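Local atomic coordinates of BH0493 protein (Bacillus halodurans C-125, PDB entry 2QEE), a protein that binds zinc and is a putative metal-dependent hydrolase of the amidohydrolase superfamily. Residues R343-G348 against I380-D385; Y52-V57 against E66-M71. All blocks are in the same frame, centred on the assembly; numbering follows the deposited sequence.

Both contacts join pairs of helices, and neither lies at the zinc site formed by His28, His30 and Asp357. Interaction 2 closes first along the chain: it pairs helix 51-58 with helix 65-70, between segments 52-57 and 66-71, nine residues apart at their closest ends. Interaction 1 comes much later, between helix 333-347 and helix 363-388. Asp357 falls in the chain that connects those two helices. The centres of the contacts are 41 Å apart and their nearest atoms about 14 Å, so they do not touch. They share no helix. In the three-chain assembly, however, Glu56 of segment 52-57 packs on Met346 of the third subunit's segment 343-348, so the two regions meet between chains.

Interaction 1: R343-G348 against I380-D385; sequences RMEMLG and IDKYDD
Helix 333-347 and helix 363-388 approach each other at Met344 and Lys382, whose CA atoms are 8.3 Å apart. This is helix-helix packing bridged by a buried salt bridge. Lys382 takes part in both touches, its aliphatic part with Met344 and its ammonium with Glu345. The methionine and lysine chains run past each other in opposite directions, with Met344 SD 3.7 Å from Lys382 CG. Met344 CG stands anti to the backbone N (chi1 -165°), which sends the thioether across to the lysine. Val378 and Leu379 of helix 363-388 also touch Met344.

The lysine chain is bent at chi2 and again at chi4 (71°), which turns NZ to the glutamate. The Lys382 and Glu345 side chains cross at about a right angle. Glu345 is extended beyond CG, and its carboxylate is gripped from two subunits: OE1 accepts a hydrogen bond from the backbone N of Glu334 of the second subunit, while OE2 takes the lysine. Glu334 is a metal-binding residue in this protein, so the salt bridge is tied to a metal-binding residue of a neighbouring subunit. Both charged residues are buried, so the pairing probably offsets the cost of enclosing them. Lys382 NZ donates to the anti lone pair of Glu345 OE2, on the side away from OE1, at 2.9 Å.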
ATOM      1  N   ARG C 343       3.994 -11.802  -2.485  1.00 11.88           N
ATOM      2  CA  ARG C 343       4.122 -12.832  -3.509  1.00 10.64           C
ATOM      3  C   ARG C 343       4.354 -14.220  -2.869  1.00 11.56           C
ATOM      4  O   ARG C 343       3.706 -15.184  -3.235  1.00 13.09           O
ATOM      5  CB  ARG C 343       5.267 -12.475  -4.453  1.00 11.72           C
ATOM      6  CG  ARG C 343       4.856 -11.314  -5.369  1.00  9.71           C
ATOM      7  CD  ARG C 343       6.070 -10.769  -6.071  1.00 10.35           C
ATOM      8  NE  ARG C 343       5.642  -9.839  -7.115  1.00 13.49           N
ATOM      9  CZ  ARG C 343       6.501  -9.396  -8.047  1.00 12.93           C
ATOM     10  NH1 ARG C 343       7.767  -9.771  -8.003  1.00 13.36           N
ATOM     11  NH2 ARG C 343       6.079  -8.630  -9.078  1.00 15.13           N
ATOM     12  N   MET C 344       5.280 -14.322  -1.940  1.00 12.17           N
ATOM     13  CA  MET C 344       5.597 -15.615  -1.355  1.00 11.65           C
ATOM     14  C   MET C 344       4.412 -16.075  -0.536  1.00 12.96           C
ATOM     15  O   MET C 344       4.128 -17.254  -0.496  1.00 13.96           O
ATOM     16  CB  MET C 344       6.836 -15.530  -0.496  1.00 10.86           C
ATOM     17  CG  MET C 344       7.388 -16.990  -0.171  1.00 12.39           C
ATOM     18  SD  MET C 344       9.069 -16.960   0.426  1.00 14.80           S
ATOM     19  CE  MET C 344       9.946 -16.615  -1.124  1.00 17.23           C
ATOM     20  N   GLU C 345       3.764 -15.165   0.183  1.00 12.04           N
ATOM     21  CA  GLU C 345       2.601 -15.618   1.031  1.00 11.77           C
ATOM     22  C   GLU C 345       1.471 -16.240   0.203  1.00 12.47           C
ATOM     23  O   GLU C 345       0.846 -17.190   0.638  1.00 11.77           O
ATOM     24  CB  GLU C 345       2.076 -14.435   1.922  1.00 10.82           C
ATOM     25  CG  GLU C 345       3.174 -14.163   3.025  1.00  9.54           C
ATOM     26  CD  GLU C 345       3.025 -12.857   3.797  1.00 13.23           C
ATOM     27  OE1 GLU C 345       1.977 -12.145   3.679  1.00 13.69           O
ATOM     28  OE2 GLU C 345       4.027 -12.584   4.536  1.00 14.36           O
ATOM     29  N   MET C 346       1.228 -15.720  -1.021  1.00 12.87           N
ATOM     30  CA  MET C 346       0.106 -16.187  -1.839  1.00 13.76           C
ATOM     31  C   MET C 346       0.481 -17.141  -2.958  1.00 13.04           C
ATOM     32  O   MET C 346      -0.408 -17.754  -3.575  1.00 16.31           O
ATOM     33  CB  MET C 346      -0.626 -14.983  -2.469  1.00 15.90           C
ATOM     34  CG  MET C 346      -1.648 -14.389  -1.502  1.00 18.29           C
ATOM     35  SD  MET C 346      -2.567 -13.033  -2.224  1.00 19.54           S
ATOM     36  CE  MET C 346      -1.332 -11.778  -1.899  1.00 11.66           C
ATOM     37  N   LEU C 347       1.772 -17.195  -3.261  1.00 11.24           N
ATOM     38  CA  LEU C 347       2.235 -18.015  -4.416  1.00 11.59           C
ATOM     39  C   LEU C 347       3.312 -19.022  -4.034  1.00 13.70           C
ATOM     40  O   LEU C 347       3.782 -19.787  -4.892  1.00 13.78           O
ATOM     41  CB  LEU C 347       2.781 -17.120  -5.542  1.00 12.23           C
ATOM     42  CG  LEU C 347       1.793 -16.071  -6.112  1.00 12.09           C
ATOM     43  CD1 LEU C 347       2.579 -15.244  -7.132  1.00 11.42           C
ATOM     44  CD2 LEU C 347       0.608 -16.754  -6.771  1.00 12.94           C
ATOM     45  N   GLY C 348       3.782 -19.010  -2.778  1.00 11.81           N
ATOM     46  CA  GLY C 348       4.860 -19.938  -2.442  1.00 12.09           C
ATOM     47  C   GLY C 348       6.120 -19.540  -3.208  1.00 13.72           C
ATOM     48  O   GLY C 348       6.548 -18.423  -3.149  1.00 13.46           O
ATOM     49  N   ILE C 380      14.214 -16.500   4.955  1.00 11.83           N
ATOM     50  CA  ILE C 380      14.558 -16.856   6.360  1.00 12.39           C
ATOM     51  C   ILE C 380      13.244 -16.841   7.207  1.00 12.42           C
ATOM     52  O   ILE C 380      12.909 -17.821   7.894  1.00 12.10           O
ATOM     53  CB  ILE C 380      15.690 -15.957   6.956  1.00 11.47           C
ATOM     54  CG1 ILE C 380      17.017 -16.294   6.271  1.00 12.19           C
ATOM     55  CG2 ILE C 380      15.787 -16.217   8.445  1.00 10.50           C
ATOM     56  CD1 ILE C 380      18.146 -15.199   6.393  1.00 12.07           C
ATOM     57  N   ASP C 381      12.481 -15.755   7.089  1.00 12.20           N
ATOM     58  CA  ASP C 381      11.211 -15.657   7.856  1.00 11.60           C
ATOM     59  C   ASP C 381      10.243 -16.785   7.477  1.00 13.94           C
ATOM     60  O   ASP C 381       9.586 -17.371   8.356  1.00 12.93           O
ATOM     61  CB  ASP C 381      10.536 -14.312   7.549  1.00 12.81           C
ATOM     62  CG  ASP C 381      11.057 -13.184   8.449  1.00 19.71           C
ATOM     63  OD1 ASP C 381      11.796 -13.463   9.464  1.00 17.25           O
ATOM     64  OD2 ASP C 381      10.728 -11.993   8.152  1.00 15.79           O
ATOM     65  N   LYS C 382      10.103 -17.047   6.162  1.00 11.50           N
ATOM     66  CA  LYS C 382       9.140 -18.069   5.710  1.00 12.91           C
ATOM     67  C   LYS C 382       9.562 -19.488   6.107  1.00 12.43           C
ATOM     68  O   LYS C 382       8.730 -20.277   6.533  1.00 12.73           O
ATOM     69  CB  LYS C 382       8.880 -17.952   4.191  1.00 14.05           C
ATOM     70  CG  LYS C 382       7.748 -16.968   3.851  1.00 14.65           C
ATOM     71  CD  LYS C 382       8.020 -15.526   4.349  1.00 12.35           C
ATOM     72  CE  LYS C 382       6.845 -14.531   3.987  1.00 12.44           C
ATOM     73  NZ  LYS C 382       5.683 -14.901   4.859  1.00 13.95           N
ATOM     74  N   TYR C 383      10.852 -19.812   5.959  1.00 10.14           N
ATOM     75  CA  TYR C 383      11.345 -21.078   6.437  1.00 10.45           C
ATOM     76  C   TYR C 383      11.192 -21.193   7.920  1.00 12.44           C
ATOM     77  O   TYR C 383      10.762 -22.261   8.408  1.00 13.14           O
ATOM     78  CB  TYR C 383      12.797 -21.296   6.042  1.00 12.91           C
ATOM     79  CG  TYR C 383      12.986 -21.581   4.569  1.00 11.32           C
ATOM     80  CD1 TYR C 383      12.291 -22.636   3.918  1.00 12.79           C
ATOM     81  CD2 TYR C 383      13.924 -20.841   3.828  1.00 10.03           C
ATOM     82  CE1 TYR C 383      12.533 -22.925   2.559  1.00 14.50           C
ATOM     83  CE2 TYR C 383      14.152 -21.110   2.472  1.00 12.46           C
ATOM     84  CZ  TYR C 383      13.435 -22.131   1.869  1.00 11.46           C
ATOM     85  OH  TYR C 383      13.722 -22.358   0.528  1.00 13.82           O
ATOM     86  N   ASP C 384      11.520 -20.131   8.658  1.00 13.72           N
ATOM     87  CA  ASP C 384      11.395 -20.206  10.124  1.00 14.08           C
ATOM     88  C   ASP C 384       9.976 -20.473  10.550  1.00 13.76           C
ATOM     89  O   ASP C 384       9.750 -21.244  11.469  1.00 14.21           O
ATOM     90  CB  ASP C 384      11.929 -18.960  10.811  1.00 13.54           C
ATOM     91  CG  ASP C 384      12.191 -19.193  12.321  1.00 18.44           C
ATOM     92  OD1 ASP C 384      12.680 -20.276  12.684  1.00 19.71           O
ATOM     93  OD2 ASP C 384      11.892 -18.273  13.082  1.00 21.80           O
ATOM     94  N   ASP C 385       9.002 -19.849   9.885  1.00 12.44           N
ATOM     95  CA  ASP C 385       7.610 -20.088  10.229  1.00 12.94           C
ATOM     96  C   ASP C 385       7.208 -21.546  10.064  1.00 13.59           C
ATOM     97  O   ASP C 385       6.468 -22.049  10.898  1.00 14.07           O
ATOM     98  CB  ASP C 385       6.707 -19.168   9.397  1.00 13.18           C
ATOM     99  CG  ASP C 385       6.688 -17.716   9.957  1.00 17.93           C
ATOM    100  OD1 ASP C 385       7.240 -17.451  11.079  1.00 17.54           O
ATOM    101  OD2 ASP C 385       6.087 -16.844   9.307  1.00 17.99           O
TER

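Interaction 2: Y52-V57 against E66-M71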
ATOM      1  N   TYR C  52      18.129   7.348 -13.922  1.00 22.68           N
ATOM      2  CA  TYR C  52      17.610   7.502 -12.552  1.00 20.02           C
ATOM      3  C   TYR C  52      18.327   8.641 -11.845  1.00 18.03           C
ATOM      4  O   TYR C  52      17.728   9.366 -11.045  1.00 18.99           O
ATOM      5  CB  TYR C  52      17.794   6.227 -11.701  1.00 20.12           C
ATOM      6  CG  TYR C  52      16.972   5.011 -12.040  1.00 23.16           C
ATOM      7  CD1 TYR C  52      16.628   4.687 -13.343  1.00 25.30           C
ATOM      8  CD2 TYR C  52      16.619   4.078 -11.027  1.00 29.80           C
ATOM      9  CE1 TYR C  52      15.906   3.516 -13.629  1.00 18.63           C
ATOM     10  CE2 TYR C  52      15.878   2.881 -11.316  1.00 21.27           C
ATOM     11  CZ  TYR C  52      15.537   2.627 -12.608  1.00 32.50           C
ATOM     12  OH  TYR C  52      14.834   1.500 -12.890  1.00 22.06           O
ATOM     13  N   LEU C  53      19.629   8.762 -12.088  1.00 15.43           N
ATOM     14  CA  LEU C  53      20.444   9.780 -11.433  1.00 16.52           C
ATOM     15  C   LEU C  53      20.294  11.139 -12.087  1.00 16.69           C
ATOM     16  O   LEU C  53      20.398  12.148 -11.398  1.00 16.39           O
ATOM     17  CB  LEU C  53      21.915   9.373 -11.341  1.00 16.89           C
ATOM     18  CG  LEU C  53      22.168   8.167 -10.393  1.00 17.04           C
ATOM     19  CD1 LEU C  53      23.645   7.899 -10.256  1.00 23.88           C
ATOM     20  CD2 LEU C  53      21.579   8.443  -9.011  1.00 23.12           C
ATOM     21  N   VAL C  54      20.027  11.153 -13.390  1.00 18.05           N
ATOM     22  CA  VAL C  54      19.631  12.432 -14.038  1.00 19.08           C
ATOM     23  C   VAL C  54      18.375  13.062 -13.387  1.00 19.51           C
ATOM     24  O   VAL C  54      18.402  14.240 -12.956  1.00 18.10           O
ATOM     25  CB  VAL C  54      19.435  12.231 -15.553  1.00 21.09           C
ATOM     26  CG1 VAL C  54      18.969  13.541 -16.216  1.00 23.54           C
ATOM     27  CG2 VAL C  54      20.754  11.747 -16.165  1.00 21.76           C
ATOM     28  N   ALA C  55      17.337  12.247 -13.180  1.00 18.21           N
ATOM     29  CA  ALA C  55      16.142  12.735 -12.475  1.00 18.18           C
ATOM     30  C   ALA C  55      16.556  13.294 -11.107  1.00 16.91           C
ATOM     31  O   ALA C  55      16.184  14.412 -10.725  1.00 16.51           O
ATOM     32  CB  ALA C  55      15.135  11.588 -12.314  1.00 16.42           C
ATOM     33  N   GLU C  56      17.364  12.542 -10.346  1.00 17.08           N
ATOM     34  CA  GLU C  56      17.685  12.981  -9.001  1.00 14.77           C
ATOM     35  C   GLU C  56      18.526  14.270  -8.979  1.00 14.85           C
ATOM     36  O   GLU C  56      18.249  15.141  -8.177  1.00 15.86           O
ATOM     37  CB  GLU C  56      18.367  11.849  -8.221  1.00 16.63           C
ATOM     38  CG  GLU C  56      17.340  10.707  -7.953  1.00 15.05           C
ATOM     39  CD  GLU C  56      17.954   9.542  -7.192  1.00 16.16           C
ATOM     40  OE1 GLU C  56      18.857   9.782  -6.344  1.00 16.96           O
ATOM     41  OE2 GLU C  56      17.494   8.408  -7.485  1.00 15.98           O
ATOM     42  N   VAL C  57      19.491  14.394  -9.898  1.00 15.81           N
ATOM     43  CA  VAL C  57      20.389  15.587  -9.836  1.00 15.92           C
ATOM     44  C   VAL C  57      19.556  16.832 -10.216  1.00 16.19           C
ATOM     45  O   VAL C  57      19.742  17.938  -9.660  1.00 17.69           O
ATOM     46  CB  VAL C  57      21.657  15.437 -10.738  1.00 17.80           C
ATOM     47  CG1 VAL C  57      21.344  15.550 -12.279  1.00 16.41           C
ATOM     48  CG2 VAL C  57      22.722  16.399 -10.289  1.00 16.39           C
ATOM     49  N   GLU C  66      19.035  21.979 -20.394  1.00 29.04           N
ATOM     50  CA  GLU C  66      19.748  22.214 -21.660  1.00 29.85           C
ATOM     51  C   GLU C  66      21.267  22.190 -21.431  1.00 27.71           C
ATOM     52  O   GLU C  66      22.003  21.539 -22.176  1.00 28.19           O
ATOM     53  CB  GLU C  66      19.298  23.559 -22.284  1.00 30.87           C
ATOM     54  CG  GLU C  66      17.800  23.644 -22.589  1.00 46.89           C
ATOM     55  CD  GLU C  66      16.926  23.847 -21.342  1.00 38.89           C
ATOM     56  OE1 GLU C  66      17.402  24.439 -20.344  1.00 48.51           O
ATOM     57  OE2 GLU C  66      15.746  23.429 -21.378  1.00 50.06           O
ATOM     58  N   ALA C  67      21.742  22.879 -20.395  1.00 26.78           N
ATOM     59  CA  ALA C  67      23.163  22.943 -20.134  1.00 27.39           C
ATOM     60  C   ALA C  67      23.655  21.534 -19.809  1.00 28.68           C
ATOM     61  O   ALA C  67      24.722  21.117 -20.269  1.00 28.14           O
ATOM     62  CB  ALA C  67      23.472  23.899 -19.002  1.00 28.04           C
ATOM     63  N   PHE C  68      22.842  20.769 -19.058  1.00 28.48           N
ATOM     64  CA  PHE C  68      23.209  19.390 -18.713  1.00 26.80           C
ATOM     65  C   PHE C  68      23.451  18.518 -19.959  1.00 24.47           C
ATOM     66  O   PHE C  68      24.484  17.837 -20.080  1.00 24.58           O
ATOM     67  CB  PHE C  68      22.154  18.753 -17.764  1.00 25.71           C
ATOM     68  CG  PHE C  68      22.497  17.347 -17.359  1.00 21.99           C
ATOM     69  CD1 PHE C  68      23.372  17.111 -16.305  1.00 23.00           C
ATOM     70  CD2 PHE C  68      21.971  16.261 -18.058  1.00 26.69           C
ATOM     71  CE1 PHE C  68      23.736  15.789 -15.968  1.00 25.51           C
ATOM     72  CE2 PHE C  68      22.326  14.951 -17.715  1.00 22.46           C
ATOM     73  CZ  PHE C  68      23.193  14.726 -16.669  1.00 22.56           C
ATOM     74  N   TRP C  69      22.519  18.546 -20.896  1.00 24.73           N
ATOM     75  CA  TRP C  69      22.605  17.687 -22.058  1.00 27.76           C
ATOM     76  C   TRP C  69      23.754  18.117 -22.973  1.00 29.25           C
ATOM     77  O   TRP C  69      24.274  17.300 -23.751  1.00 29.70           O
ATOM     78  CB  TRP C  69      21.286  17.697 -22.799  1.00 29.72           C
ATOM     79  CG  TRP C  69      20.193  16.946 -22.090  1.00 26.84           C
ATOM     80  CD1 TRP C  69      18.917  17.386 -21.856  1.00 32.88           C
ATOM     81  CD2 TRP C  69      20.282  15.632 -21.513  1.00 31.10           C
ATOM     82  NE1 TRP C  69      18.201  16.409 -21.181  1.00 27.63           N
ATOM     83  CE2 TRP C  69      19.020  15.332 -20.956  1.00 28.45           C
ATOM     84  CE3 TRP C  69      21.308  14.673 -21.419  1.00 28.53           C
ATOM     85  CZ2 TRP C  69      18.760  14.122 -20.296  1.00 29.17           C
ATOM     86  CZ3 TRP C  69      21.054  13.481 -20.761  1.00 29.32           C
ATOM     87  CH2 TRP C  69      19.783  13.205 -20.225  1.00 29.50           C
ATOM     88  N   ALA C  70      24.132  19.392 -22.843  1.00 29.40           N
ATOM     89  CA  ALA C  70      25.263  19.986 -23.602  1.00 29.71           C
ATOM     90  C   ALA C  70      26.626  19.599 -23.035  1.00 29.91           C
ATOM     91  O   ALA C  70      27.666  19.763 -23.720  1.00 29.55           O
ATOM     92  CB  ALA C  70      25.144  21.541 -23.636  1.00 30.36           C
ATOM     93  N   MET C  71      26.653  19.158 -21.770  1.00 27.17           N
ATOM     94  CA  MET C  71      27.888  18.697 -21.180  1.00 27.26           C
ATOM     95  C   MET C  71      28.314  17.356 -21.749  1.00 26.73           C
ATOM     96  O   MET C  71      27.481  16.584 -22.269  1.00 26.26           O
ATOM     97  CB  MET C  71      27.765  18.578 -19.652  1.00 27.90           C
ATOM     98  CG  MET C  71      27.612  19.905 -18.885  1.00 35.68           C
ATOM     99  SD  MET C  71      27.353  19.567 -17.109  1.00 30.32           S
ATOM    100  CE  MET C  71      25.983  18.467 -17.219  1.00 47.92           C
TER
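Helix 51-58 and helix 65-70 run roughly antiparallel, with an angle of 141° between segments 52-57 and 66-70. The segment axes stay 12.4 Å apart at closest, so side chains bridge the gap. Val54 and Phe68 have the nearest CA atoms, at 9.1 Å. These are two consecutive short helices, joined by a short connection, with an apolar interface.

Val54 makes most of the contact from helix 51-58. Both its methyls meet Phe68, and CG1 also reaches Trp69. CG2 rests against the far end of the Phe68 ring, 3.9 Å from Phe68 CZ. CG1 meets this ring at CE2, and lies 4.1 Å from Trp69 CH2. It stands anti to the backbone N (chi1 178°), which places it where the two rings can both be touched. Val57 adds a looser touch, with its CG1 4.4 Å from Phe68 CE1.

The two aromatic rings also meet each other. Phe68 CD2 lies 3.7 Å above the indole plane, offset toward its rim, and Trp69 CH2 sits at the edge of the phenyl ring, in its plane. The indole N-H has a polar partner outside the pair: Trp69 NE1 bonds to Ala270 O. On the other side of helix 51-58, Glu56 forms a salt bridge with Arg316 of the third subunit.

An alanine here in place of Val54 would remove both methyls and would probably leave the ends of the Phe68 and Trp69 rings without their main support from helix 51-58. The contact is wholly apolar, so it rests on van der Waals packing, buried around Val54 and Phe68, with Trp69 at the exposed margin.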